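Local coordinates for protein uridylate-specific endoribonuclease nsp11 (Prrsv 16244b, PDB 5EYI) that cleaves RNA at uridylates as a viral endoribonuclease, probably degrading 5'-polyuridines made during replication and so keeping host double-stranded RNA sensors from being triggered, at residues L99-T107 against W201-E209; L157-V165 against A175-V183. The protein carries 1 engineered substitution. One frame throughout, in Å; residues are numbered along the deposited sequence.

Interaction 1: residues L99-T107 against W201-E209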
ATOM      1  N   LEU A  99      -1.146 -19.651 -21.332  1.00 40.39           N
ATOM      2  CA  LEU A  99      -0.143 -19.199 -20.381  1.00 43.06           C
ATOM      3  C   LEU A  99      -0.862 -18.779 -19.100  1.00 41.59           C
ATOM      4  O   LEU A  99      -1.808 -17.995 -19.159  1.00 42.32           O
ATOM      5  CB  LEU A  99       0.639 -18.005 -20.938  1.00 46.21           C
ATOM      6  CG  LEU A  99       2.040 -17.818 -20.345  1.00 50.83           C
ATOM      7  CD1 LEU A  99       3.019 -18.748 -21.055  1.00 51.82           C
ATOM      8  CD2 LEU A  99       2.500 -16.363 -20.431  1.00 52.28           C
ATOM      9  N   LEU A 100      -0.430 -19.310 -17.959  1.00 38.52           N
ATOM     10  CA  LEU A 100      -0.949 -18.873 -16.664  1.00 36.46           C
ATOM     11  C   LEU A 100      -0.037 -17.792 -16.101  1.00 35.00           C
ATOM     12  O   LEU A 100       1.173 -17.855 -16.303  1.00 34.54           O
ATOM     13  CB  LEU A 100      -1.045 -20.042 -15.681  1.00 36.84           C
ATOM     14  CG  LEU A 100      -2.244 -20.977 -15.853  1.00 36.12           C
ATOM     15  CD1 LEU A 100      -2.029 -22.248 -15.044  1.00 36.37           C
ATOM     16  CD2 LEU A 100      -3.543 -20.298 -15.434  1.00 35.96           C
ATOM     17  N   PRO A 101      -0.607 -16.802 -15.391  1.00 33.76           N
ATOM     18  CA  PRO A 101       0.218 -15.761 -14.789  1.00 33.85           C
ATOM     19  C   PRO A 101       0.960 -16.231 -13.537  1.00 34.15           C
ATOM     20  O   PRO A 101       0.719 -17.327 -13.032  1.00 33.57           O
ATOM     21  CB  PRO A 101      -0.798 -14.669 -14.440  1.00 34.09           C
ATOM     22  CG  PRO A 101      -2.067 -15.404 -14.213  1.00 33.95           C
ATOM     23  CD  PRO A 101      -2.045 -16.553 -15.175  1.00 34.07           C
ATOM     24  N   GLU A 102       1.865 -15.386 -13.062  1.00 34.71           N
ATOM     25  CA  GLU A 102       2.629 -15.651 -11.848  1.00 36.59           C
ATOM     26  C   GLU A 102       1.753 -15.319 -10.647  1.00 32.14           C
ATOM     27  O   GLU A 102       0.994 -14.349 -10.682  1.00 31.31           O
ATOM     28  CB  GLU A 102       3.890 -14.778 -11.796  1.00 41.07           C
ATOM     29  CG  GLU A 102       4.864 -14.940 -12.964  1.00 45.72           C
ATOM     30  CD  GLU A 102       5.802 -16.131 -12.836  1.00 50.37           C
ATOM     31  OE1 GLU A 102       6.274 -16.621 -13.889  1.00 55.96           O
ATOM     32  OE2 GLU A 102       6.088 -16.573 -11.700  1.00 54.79           O
ATOM     33  N   THR A 103       1.863 -16.117  -9.590  1.00 28.34           N
ATOM     34  CA  THR A 103       1.097 -15.879  -8.361  1.00 27.02           C
ATOM     35  C   THR A 103       1.811 -16.443  -7.144  1.00 25.45           C
ATOM     36  O   THR A 103       2.608 -17.362  -7.271  1.00 25.88           O
ATOM     37  CB  THR A 103      -0.332 -16.494  -8.448  1.00 25.11           C
ATOM     38  OG1 THR A 103      -1.089 -16.139  -7.285  1.00 23.72           O
ATOM     39  CG2 THR A 103      -0.291 -18.002  -8.556  1.00 24.40           C
ATOM     40  N   VAL A 104       1.521 -15.883  -5.971  1.00 24.72           N
ATOM     41  CA  VAL A 104       1.846 -16.557  -4.717  1.00 24.88           C
ATOM     42  C   VAL A 104       0.662 -17.449  -4.343  1.00 22.13           C
ATOM     43  O   VAL A 104      -0.453 -17.281  -4.862  1.00 20.06           O
ATOM     44  CB  VAL A 104       2.263 -15.588  -3.570  1.00 26.81           C
ATOM     45  CG1 VAL A 104       3.397 -14.685  -4.031  1.00 28.49           C
ATOM     46  CG2 VAL A 104       1.119 -14.734  -3.065  1.00 27.59           C
ATOM     47  N   PHE A 105       0.917 -18.401  -3.448  1.00 20.54           N
ATOM     48  CA  PHE A 105      -0.074 -19.410  -3.093  1.00 19.82           C
ATOM     49  C   PHE A 105      -0.357 -19.435  -1.604  1.00 19.00           C
ATOM     50  O   PHE A 105       0.540 -19.264  -0.789  1.00 19.64           O
ATOM     51  CB  PHE A 105       0.389 -20.787  -3.580  1.00 19.83           C
ATOM     52  CG  PHE A 105       0.290 -20.954  -5.070  1.00 20.05           C
ATOM     53  CD1 PHE A 105      -0.927 -21.253  -5.659  1.00 20.00           C
ATOM     54  CD2 PHE A 105       1.403 -20.788  -5.882  1.00 20.08           C
ATOM     55  CE1 PHE A 105      -1.034 -21.388  -7.033  1.00 20.62           C
ATOM     56  CE2 PHE A 105       1.301 -20.920  -7.256  1.00 20.04           C
ATOM     57  CZ  PHE A 105       0.085 -21.224  -7.833  1.00 20.36           C
ATOM     58  N   SER A 106      -1.617 -19.646  -1.253  1.00 18.41           N
ATOM     59  CA  SER A 106      -1.992 -19.975   0.115  1.00 17.97           C
ATOM     60  C   SER A 106      -1.433 -21.349   0.454  1.00 17.81           C
ATOM     61  O   SER A 106      -1.321 -22.217  -0.413  1.00 17.93           O
ATOM     62  CB  SER A 106      -3.509 -19.989   0.275  1.00 17.88           C
ATOM     63  OG  SER A 106      -4.036 -18.687   0.149  1.00 18.40           O
ATOM     64  N   THR A 107      -1.121 -21.554   1.726  1.00 17.68           N
ATOM     65  CA  THR A 107      -0.347 -22.719   2.166  1.00 17.67           C
ATOM     66  C   THR A 107      -1.168 -23.893   2.674  1.00 17.76           C
ATOM     67  O   THR A 107      -0.597 -24.922   3.035  1.00 18.66           O
ATOM     68  CB  THR A 107       0.618 -22.301   3.277  1.00 17.50           C
ATOM     69  OG1 THR A 107      -0.128 -21.686   4.335  1.00 17.29           O
ATOM     70  CG2 THR A 107       1.637 -21.328   2.734  1.00 17.65           C
ATOM     71  N   TRP A 201       1.449  -2.488  -3.794  1.00 28.01           N
ATOM     72  CA  TRP A 201       1.894  -3.447  -4.804  1.00 28.29           C
ATOM     73  C   TRP A 201       0.694  -4.172  -5.414  1.00 28.89           C
ATOM     74  O   TRP A 201      -0.245  -4.515  -4.697  1.00 28.39           O
ATOM     75  CB  TRP A 201       2.813  -4.488  -4.182  1.00 27.67           C
ATOM     76  CG  TRP A 201       4.071  -3.978  -3.562  1.00 27.90           C
ATOM     77  CD1 TRP A 201       4.299  -3.739  -2.233  1.00 28.61           C
ATOM     78  CD2 TRP A 201       5.299  -3.693  -4.235  1.00 27.94           C
ATOM     79  NE1 TRP A 201       5.596  -3.310  -2.039  1.00 28.29           N
ATOM     80  CE2 TRP A 201       6.234  -3.280  -3.248  1.00 28.30           C
ATOM     81  CE3 TRP A 201       5.705  -3.747  -5.578  1.00 27.72           C
ATOM     82  CZ2 TRP A 201       7.547  -2.912  -3.566  1.00 28.65           C
ATOM     83  CZ3 TRP A 201       7.009  -3.385  -5.895  1.00 28.35           C
ATOM     84  CH2 TRP A 201       7.916  -2.972  -4.891  1.00 28.81           C
ATOM     85  N   LYS A 202       0.720  -4.416  -6.721  1.00 29.84           N
ATOM     86  CA  LYS A 202      -0.277  -5.286  -7.367  1.00 31.94           C
ATOM     87  C   LYS A 202       0.331  -6.662  -7.606  1.00 30.50           C
ATOM     88  O   LYS A 202       1.437  -6.768  -8.124  1.00 32.41           O
ATOM     89  CB  LYS A 202      -0.767  -4.702  -8.694  1.00 35.47           C
ATOM     90  CG  LYS A 202      -1.824  -3.619  -8.552  1.00 39.20           C
ATOM     91  CD  LYS A 202      -2.971  -3.799  -9.553  1.00 44.14           C
ATOM     92  CE  LYS A 202      -2.551  -3.471 -10.979  1.00 46.32           C
ATOM     93  NZ  LYS A 202      -3.634  -3.765 -11.959  1.00 47.81           N
ATOM     94  N   MET A 203      -0.381  -7.710  -7.214  1.00 28.23           N
ATOM     95  CA  MET A 203       0.099  -9.078  -7.421  1.00 27.37           C
ATOM     96  C   MET A 203      -1.068 -10.046  -7.391  1.00 25.65           C
ATOM     97  O   MET A 203      -2.225  -9.644  -7.262  1.00 25.09           O
ATOM     98  CB  MET A 203       1.176  -9.450  -6.378  1.00 28.07           C
ATOM     99  CG  MET A 203       0.719  -9.385  -4.929  1.00 29.88           C
ATOM    100  SD  MET A 203       2.084  -9.482  -3.744  1.00 31.56           S
ATOM    101  CE  MET A 203       2.453 -11.219  -3.877  1.00 31.22           C
ATOM    102  N   MET A 204      -0.762 -11.321  -7.557  1.00 25.25           N
ATOM    103  CA  MET A 204      -1.762 -12.358  -7.483  1.00 24.95           C
ATOM    104  C   MET A 204      -1.492 -13.269  -6.293  1.00 23.69           C
ATOM    105  O   MET A 204      -0.332 -13.547  -5.955  1.00 22.02           O
ATOM    106  CB  MET A 204      -1.819 -13.140  -8.794  1.00 26.44           C
ATOM    107  CG  MET A 204      -2.605 -12.418  -9.883  1.00 27.94           C
ATOM    108  SD  MET A 204      -2.760 -13.457 -11.335  1.00 32.03           S
ATOM    109  CE  MET A 204      -4.371 -12.979 -11.953  1.00 31.48           C
ATOM    110  N   LEU A 205      -2.590 -13.689  -5.660  1.00 22.23           N
ATOM    111  CA  LEU A 205      -2.595 -14.679  -4.589  1.00 21.27           C
ATOM    112  C   LEU A 205      -3.636 -15.713  -4.971  1.00 20.33           C
ATOM    113  O   LEU A 205      -4.814 -15.368  -5.133  1.00 18.69           O
ATOM    114  CB  LEU A 205      -2.951 -14.022  -3.260  1.00 21.38           C
ATOM    115  CG  LEU A 205      -3.256 -14.903  -2.049  1.00 22.07           C
ATOM    116  CD1 LEU A 205      -2.203 -15.977  -1.818  1.00 22.27           C
ATOM    117  CD2 LEU A 205      -3.372 -14.021  -0.821  1.00 22.76           C
ATOM    118  N   ASP A 206      -3.200 -16.965  -5.151  1.00 20.10           N
ATOM    119  CA  ASP A 206      -4.066 -18.046  -5.660  1.00 19.55           C
ATOM    120  C   ASP A 206      -4.730 -17.657  -6.992  1.00 19.41           C
ATOM    121  O   ASP A 206      -5.888 -17.974  -7.223  1.00 18.01           O
ATOM    122  CB  ASP A 206      -5.141 -18.433  -4.614  1.00 19.58           C
ATOM    123  CG  ASP A 206      -4.547 -18.894  -3.292  1.00 19.68           C
ATOM    124  OD1 ASP A 206      -3.471 -19.529  -3.306  1.00 19.47           O
ATOM    125  OD2 ASP A 206      -5.168 -18.649  -2.231  1.00 19.81           O
ATOM    126  N   PHE A 207      -3.983 -16.960  -7.848  1.00 20.06           N
ATOM    127  CA  PHE A 207      -4.482 -16.400  -9.120  1.00 21.35           C
ATOM    128  C   PHE A 207      -5.584 -15.333  -9.011  1.00 23.08           C
ATOM    129  O   PHE A 207      -6.260 -15.060  -9.986  1.00 24.59           O
ATOM    130  CB  PHE A 207      -4.931 -17.513 -10.084  1.00 21.01           C
ATOM    131  CG  PHE A 207      -3.858 -18.523 -10.386  1.00 20.89           C
ATOM    132  CD1 PHE A 207      -2.810 -18.204 -11.248  1.00 20.23           C
ATOM    133  CD2 PHE A 207      -3.900 -19.794  -9.824  1.00 20.83           C
ATOM    134  CE1 PHE A 207      -1.825 -19.131 -11.541  1.00 20.31           C
ATOM    135  CE2 PHE A 207      -2.913 -20.728 -10.113  1.00 20.99           C
ATOM    136  CZ  PHE A 207      -1.874 -20.395 -10.978  1.00 20.65           C
ATOM    137  N   LYS A 208      -5.749 -14.714  -7.849  1.00 24.05           N
ATOM    138  CA  LYS A 208      -6.706 -13.634  -7.669  1.00 26.03           C
ATOM    139  C   LYS A 208      -5.902 -12.344  -7.591  1.00 25.45           C
ATOM    140  O   LYS A 208      -4.942 -12.260  -6.833  1.00 23.22           O
ATOM    141  CB  LYS A 208      -7.513 -13.868  -6.393  1.00 28.75           C
ATOM    142  CG  LYS A 208      -8.318 -12.692  -5.864  1.00 32.52           C
ATOM    143  CD  LYS A 208      -9.710 -12.620  -6.451  1.00 36.62           C
ATOM    144  CE  LYS A 208     -10.670 -13.544  -5.719  1.00 40.38           C
ATOM    145  NZ  LYS A 208     -11.096 -12.993  -4.400  1.00 43.66           N
ATOM    146  N   GLU A 209      -6.304 -11.343  -8.368  1.00 27.00           N
ATOM    147  CA  GLU A 209      -5.672 -10.020  -8.324  1.00 28.13           C
ATOM    148  C   GLU A 209      -5.908  -9.377  -6.973  1.00 25.12           C
ATOM    149  O   GLU A 209      -7.046  -9.217  -6.549  1.00 24.28           O
ATOM    150  CB  GLU A 209      -6.223  -9.106  -9.424  1.00 31.89           C
ATOM    151  CG  GLU A 209      -5.763  -9.473 -10.830  1.00 35.12           C
ATOM    152  CD  GLU A 209      -4.325  -9.071 -11.140  1.00 39.50           C
ATOM    153  OE1 GLU A 209      -3.889  -9.358 -12.278  1.00 44.36           O
ATOM    154  OE2 GLU A 209      -3.624  -8.479 -10.272  1.00 43.50           O
TER
HETATM  155  O   HOH W   1       1.592 -12.069  -8.783  1.00 34.22           O
HETATM  156  O   HOH W   2      -3.105 -22.367  -2.704  1.00 17.27           O
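Thr103 to Phe105 run beside Met204 to Asp206 and form a single beta bridge, Val104 with Leu205, with CA atoms 4.8 Å apart. Val104 N donates to Met204 O, and Asp206 N donates to Val104 O at 2.8 Å. The partner segment spans the turn of the hairpin 198-205/208-215, a type I' turn from Leu205 to Lys208, and the linker 99-107 docks on that turn.

The Thr103 hydroxyl joins the turn to its own segment. OG1 lies opposite the backbone N (chi1 -175°). Thr103 OG1 accepts a nearly straight hydrogen bond from Phe207 N (3.1 Å, 169°) and donates to Val104 O. Val104 O thus accepts from both Thr103 OG1 and Asp206 N. Thr103 CG2 rests over a face of the Phe207 ring, 3.6 Å from the centroid. The edge of Phe105 is turned toward the face of Phe207 in an offset edge-to-face pair, with planes at 82°. Pro101 O meets the edge of the Phe207 ring. Leu89 of strand 85-93 also packs on Phe207.

At the other end Asp206 holds Ser106 with both carboxylate oxygens. Asp206 OD1 takes Ser106 N at 2.8 Å, and its OD2 takes Ser106 OG at 2.6 Å, each on the syn side. A water also donates to OD1 and to Ser106 O.

On the hairpin's first strand, Met204 SD lies 3.5 Å from Pro101 CG. The methyl of Met203 reaches Val104 CG1. A second water links Glu102 O to Met204 N.

The contact joins the linker after strand 96-98 to the three-stranded sheet of the NendoU domain. The turn presents backbone N-H groups, a carboxylate and an aromatic ring to one linker segment. The two bonds from Ser106 fix the rotation of the buried Asp206 carboxylate, and the donors around it would probably favour its charged form.

Interaction 2: residues L157-V165 against A175-V183. Engineered in segment 175-183: Ala175 (natural residue Lys).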
ATOM      1  N   LEU A 157     -11.838 -19.321  10.764  1.00 19.44           N
ATOM      2  CA  LEU A 157     -11.253 -18.456   9.754  1.00 19.23           C
ATOM      3  C   LEU A 157     -11.890 -18.808   8.416  1.00 19.35           C
ATOM      4  O   LEU A 157     -11.912 -19.979   8.035  1.00 19.64           O
ATOM      5  CB  LEU A 157      -9.744 -18.665   9.689  1.00 18.73           C
ATOM      6  CG  LEU A 157      -8.989 -18.383  10.999  1.00 19.07           C
ATOM      7  CD1 LEU A 157      -7.499 -18.673  10.842  1.00 18.94           C
ATOM      8  CD2 LEU A 157      -9.203 -16.952  11.475  1.00 18.74           C
ATOM      9  N   PRO A 158     -12.421 -17.806   7.693  1.00 19.49           N
ATOM     10  CA  PRO A 158     -12.979 -18.113   6.373  1.00 19.70           C
ATOM     11  C   PRO A 158     -11.953 -18.778   5.444  1.00 20.63           C
ATOM     12  O   PRO A 158     -10.772 -18.383   5.434  1.00 20.35           O
ATOM     13  CB  PRO A 158     -13.383 -16.741   5.830  1.00 19.69           C
ATOM     14  CG  PRO A 158     -13.546 -15.867   7.025  1.00 19.61           C
ATOM     15  CD  PRO A 158     -12.626 -16.397   8.079  1.00 19.30           C
ATOM     16  N   LYS A 159     -12.403 -19.765   4.675  1.00 21.18           N
ATOM     17  CA  LYS A 159     -11.527 -20.495   3.763  1.00 22.35           C
ATOM     18  C   LYS A 159     -11.435 -19.739   2.453  1.00 22.39           C
ATOM     19  O   LYS A 159     -12.034 -20.120   1.451  1.00 23.62           O
ATOM     20  CB  LYS A 159     -12.028 -21.921   3.557  1.00 23.68           C
ATOM     21  CG  LYS A 159     -11.968 -22.764   4.821  1.00 25.20           C
ATOM     22  CD  LYS A 159     -12.775 -24.030   4.638  1.00 27.43           C
ATOM     23  CE  LYS A 159     -12.665 -24.954   5.833  1.00 29.64           C
ATOM     24  NZ  LYS A 159     -13.267 -26.279   5.498  1.00 31.83           N
ATOM     25  N   GLU A 160     -10.669 -18.658   2.487  1.00 21.89           N
ATOM     26  CA  GLU A 160     -10.580 -17.698   1.399  1.00 21.51           C
ATOM     27  C   GLU A 160      -9.113 -17.393   1.161  1.00 20.48           C
ATOM     28  O   GLU A 160      -8.269 -17.691   2.015  1.00 21.11           O
ATOM     29  CB  GLU A 160     -11.286 -16.401   1.798  1.00 22.43           C
ATOM     30  CG  GLU A 160     -12.764 -16.532   2.110  1.00 24.11           C
ATOM     31  CD  GLU A 160     -13.624 -16.799   0.884  1.00 26.25           C
ATOM     32  OE1 GLU A 160     -13.264 -16.374  -0.239  1.00 28.44           O
ATOM     33  OE2 GLU A 160     -14.690 -17.421   1.045  1.00 27.65           O
ATOM     34  N   SER A 161      -8.818 -16.777   0.021  1.00 18.58           N
ATOM     35  CA  SER A 161      -7.460 -16.319  -0.293  1.00 18.00           C
ATOM     36  C   SER A 161      -7.075 -15.128   0.610  1.00 17.76           C
ATOM     37  O   SER A 161      -6.028 -15.148   1.273  1.00 17.24           O
ATOM     38  CB  SER A 161      -7.353 -15.948  -1.774  1.00 18.12           C
ATOM     39  OG  SER A 161      -7.485 -17.101  -2.601  1.00 17.58           O
ATOM     40  N   VAL A 162      -7.943 -14.119   0.640  1.00 17.02           N
ATOM     41  CA  VAL A 162      -7.888 -13.050   1.629  1.00 16.95           C
ATOM     42  C   VAL A 162      -9.129 -13.161   2.502  1.00 17.16           C
ATOM     43  O   VAL A 162     -10.238 -12.889   2.053  1.00 17.78           O
ATOM     44  CB  VAL A 162      -7.816 -11.665   0.978  1.00 16.79           C
ATOM     45  CG1 VAL A 162      -7.621 -10.603   2.041  1.00 17.07           C
ATOM     46  CG2 VAL A 162      -6.680 -11.618  -0.033  1.00 16.97           C
ATOM     47  N   ALA A 163      -8.934 -13.607   3.735  1.00 17.07           N
ATOM     48  CA  ALA A 163     -10.023 -13.817   4.669  1.00 17.59           C
ATOM     49  C   ALA A 163     -10.268 -12.523   5.423  1.00 17.96           C
ATOM     50  O   ALA A 163      -9.328 -11.763   5.661  1.00 17.79           O
ATOM     51  CB  ALA A 163      -9.665 -14.923   5.648  1.00 18.14           C
ATOM     52  N   VAL A 164     -11.524 -12.286   5.797  1.00 18.02           N
ATOM     53  CA  VAL A 164     -11.899 -11.124   6.602  1.00 18.35           C
ATOM     54  C   VAL A 164     -12.417 -11.610   7.955  1.00 18.14           C
ATOM     55  O   VAL A 164     -13.285 -12.479   8.022  1.00 18.47           O
ATOM     56  CB  VAL A 164     -12.943 -10.259   5.883  1.00 19.12           C
ATOM     57  CG1 VAL A 164     -13.414  -9.119   6.776  1.00 19.86           C
ATOM     58  CG2 VAL A 164     -12.344  -9.715   4.584  1.00 19.78           C
ATOM     59  N   VAL A 165     -11.892 -11.017   9.022  1.00 17.19           N
ATOM     60  CA  VAL A 165     -12.056 -11.530  10.364  1.00 17.28           C
ATOM     61  C   VAL A 165     -12.081 -10.380  11.389  1.00 17.71           C
ATOM     62  O   VAL A 165     -11.533  -9.289  11.144  1.00 17.36           O
ATOM     63  CB  VAL A 165     -10.944 -12.606  10.586  1.00 17.95           C
ATOM     64  CG1 VAL A 165      -9.907 -12.234  11.627  1.00 18.33           C
ATOM     65  CG2 VAL A 165     -11.538 -13.979  10.801  1.00 17.98           C
ATOM     66  N   ALA A 175     -10.767  -5.237  16.951  1.00 21.85           N
ATOM     67  CA  ALA A 175     -10.889  -4.603  15.634  1.00 21.46           C
ATOM     68  C   ALA A 175     -11.895  -5.417  14.826  1.00 21.46           C
ATOM     69  O   ALA A 175     -11.711  -6.622  14.654  1.00 19.98           O
ATOM     70  CB  ALA A 175      -9.542  -4.533  14.923  1.00 20.95           C
ATOM     71  N   ALA A 176     -12.936  -4.745  14.331  1.00 21.98           N
ATOM     72  CA  ALA A 176     -14.095  -5.404  13.709  1.00 22.85           C
ATOM     73  C   ALA A 176     -13.767  -6.165  12.433  1.00 23.92           C
ATOM     74  O   ALA A 176     -14.278  -7.261  12.213  1.00 23.25           O
ATOM     75  CB  ALA A 176     -15.192  -4.383  13.426  1.00 22.84           C
ATOM     76  N   LEU A 177     -12.928  -5.569  11.591  1.00 25.41           N
ATOM     77  CA  LEU A 177     -12.621  -6.134  10.289  1.00 27.63           C
ATOM     78  C   LEU A 177     -11.137  -6.009  10.015  1.00 27.79           C
ATOM     79  O   LEU A 177     -10.584  -4.919  10.067  1.00 28.42           O
ATOM     80  CB  LEU A 177     -13.424  -5.428   9.192  1.00 28.22           C
ATOM     81  CG  LEU A 177     -14.953  -5.533   9.262  1.00 29.88           C
ATOM     82  CD1 LEU A 177     -15.619  -4.601   8.253  1.00 30.68           C
ATOM     83  CD2 LEU A 177     -15.431  -6.965   9.040  1.00 30.37           C
ATOM     84  N   CYS A 178     -10.494  -7.139   9.742  1.00 27.90           N
ATOM     85  CA  CYS A 178      -9.104  -7.137   9.345  1.00 28.12           C
ATOM     86  C   CYS A 178      -8.816  -8.324   8.415  1.00 24.81           C
ATOM     87  O   CYS A 178      -9.372  -9.411   8.580  1.00 22.97           O
ATOM     88  CB  CYS A 178      -8.205  -7.061  10.589  1.00 30.64           C
ATOM     89  SG  CYS A 178      -7.239  -8.507  11.025  1.00 38.36           S
ATOM     90  N   THR A 179      -7.984  -8.077   7.405  1.00 22.43           N
ATOM     91  CA  THR A 179      -7.714  -9.054   6.366  1.00 21.20           C
ATOM     92  C   THR A 179      -6.603  -9.972   6.810  1.00 20.58           C
ATOM     93  O   THR A 179      -5.702  -9.566   7.532  1.00 20.26           O
ATOM     94  CB  THR A 179      -7.316  -8.405   5.031  1.00 20.87           C
ATOM     95  OG1 THR A 179      -6.206  -7.530   5.226  1.00 20.00           O
ATOM     96  CG2 THR A 179      -8.482  -7.634   4.437  1.00 21.42           C
ATOM     97  N   LEU A 180      -6.658 -11.207   6.343  1.00 19.96           N
ATOM     98  CA  LEU A 180      -5.747 -12.234   6.805  1.00 20.33           C
ATOM     99  C   LEU A 180      -5.447 -13.200   5.677  1.00 19.07           C
ATOM    100  O   LEU A 180      -6.339 -13.520   4.890  1.00 18.42           O
ATOM    101  CB  LEU A 180      -6.413 -12.955   7.973  1.00 21.80           C
ATOM    102  CG  LEU A 180      -5.702 -14.105   8.672  1.00 22.47           C
ATOM    103  CD1 LEU A 180      -6.150 -14.128  10.134  1.00 23.34           C
ATOM    104  CD2 LEU A 180      -5.950 -15.447   7.990  1.00 22.55           C
ATOM    105  N   THR A 181      -4.194 -13.651   5.596  1.00 18.04           N
ATOM    106  CA  THR A 181      -3.805 -14.738   4.691  1.00 18.19           C
ATOM    107  C   THR A 181      -2.968 -15.755   5.452  1.00 17.93           C
ATOM    108  O   THR A 181      -2.591 -15.514   6.595  1.00 17.07           O
ATOM    109  CB  THR A 181      -2.989 -14.235   3.481  1.00 18.34           C
ATOM    110  OG1 THR A 181      -1.661 -13.883   3.888  1.00 18.24           O
ATOM    111  CG2 THR A 181      -3.654 -13.032   2.844  1.00 18.85           C
ATOM    112  N   ASP A 182      -2.701 -16.889   4.806  1.00 18.38           N
ATOM    113  CA  ASP A 182      -1.721 -17.856   5.307  1.00 18.72           C
ATOM    114  C   ASP A 182      -0.527 -18.053   4.364  1.00 19.13           C
ATOM    115  O   ASP A 182       0.108 -19.115   4.369  1.00 19.18           O
ATOM    116  CB  ASP A 182      -2.393 -19.188   5.643  1.00 18.96           C
ATOM    117  CG  ASP A 182      -2.899 -19.931   4.429  1.00 19.20           C
ATOM    118  OD1 ASP A 182      -2.609 -19.525   3.279  1.00 18.53           O
ATOM    119  OD2 ASP A 182      -3.583 -20.949   4.644  1.00 19.33           O
ATOM    120  N   VAL A 183      -0.210 -17.028   3.573  1.00 19.32           N
ATOM    121  CA  VAL A 183       0.917 -17.119   2.655  1.00 19.98           C
ATOM    122  C   VAL A 183       2.229 -17.284   3.431  1.00 19.25           C
ATOM    123  O   VAL A 183       2.384 -16.746   4.532  1.00 19.39           O
ATOM    124  CB  VAL A 183       1.037 -15.902   1.709  1.00 20.87           C
ATOM    125  CG1 VAL A 183      -0.246 -15.712   0.916  1.00 21.65           C
ATOM    126  CG2 VAL A 183       1.393 -14.631   2.464  1.00 21.95           C
TER
HETATM  127  O   HOH W   3      -4.319 -17.116   2.281  1.00 20.17           O
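Ala163 and Leu180 form an antiparallel hydrogen-bonded pair. Ala163 N gives a 2.8 Å bond to Leu180 O, and Leu180 N returns one to Ala163 O. Val165 and Cys178 repeat the pattern, with Cys178 N 2.8 Å from Val165 O. Between them Val164 and Thr179 make a non-hydrogen-bonded pair. The short strand axes run at 147° to each other.

The two faces differ. Ala163, Val165, Cys178 and Leu180 share one face. Leu180 CG extends opposite its backbone N (chi1 180°), which brings CD1 to 4.4 Å from Leu157 CD2. Val164 and Thr179 share the other face. Val164 CG1 also touches Leu177 CD2 at 3.7 Å, near the surface. Val162 lies side by side with Thr179, its CG1 3.7 Å from Thr179 CB.

Past the Ala163/Leu180 pair a water joins the chains, donating to Ser161 O and accepting from Asp182 N at 3.0 Å. Thr181 CG2 lies against Ser161 O. At the far end of segment 175-183, Ala175 is an engineered residue at a predicted catalytic position, natively lysine.

The contact is the end of the hairpin 163-169/173-180 remote from its turn. Glu195 OE2 of the second subunit accepts a hydrogen bond from Thr179 N, and Thr196 of that subunit packs on Val164 and Leu177. Thr181 pairs through its backbone with His146, a predicted active-site residue whose side chain is about 4 Å from that of Thr179. Strand 219-223 lies against Thr179 and Thr181, and Thr179 OG1 hydrogen-bonds Phe222 O there.

Both interactions lie in the NendoU domain, their centres about 16 Å apart. Interaction 2 is the more buried and joins neighbouring strands of one hairpin, mainly by regular backbone bonds and aliphatic packing. Interaction 1 is partly buried and brings together segments far apart in sequence. It has one beta bridge and leans on side-chain polar groups and rings. The two touch directly. Asp206 OD2 and Ser161 OG are probably hydrogen-bonded at 2.8 Å, as are Thr107 OG1 and Asp182 O at 2.6 Å. Leu205 also packs on Val183. Interaction 2 holds the predicted catalytic position 175 and meets the second subunit, whereas interaction 1 touches no other protein chain of the assembly.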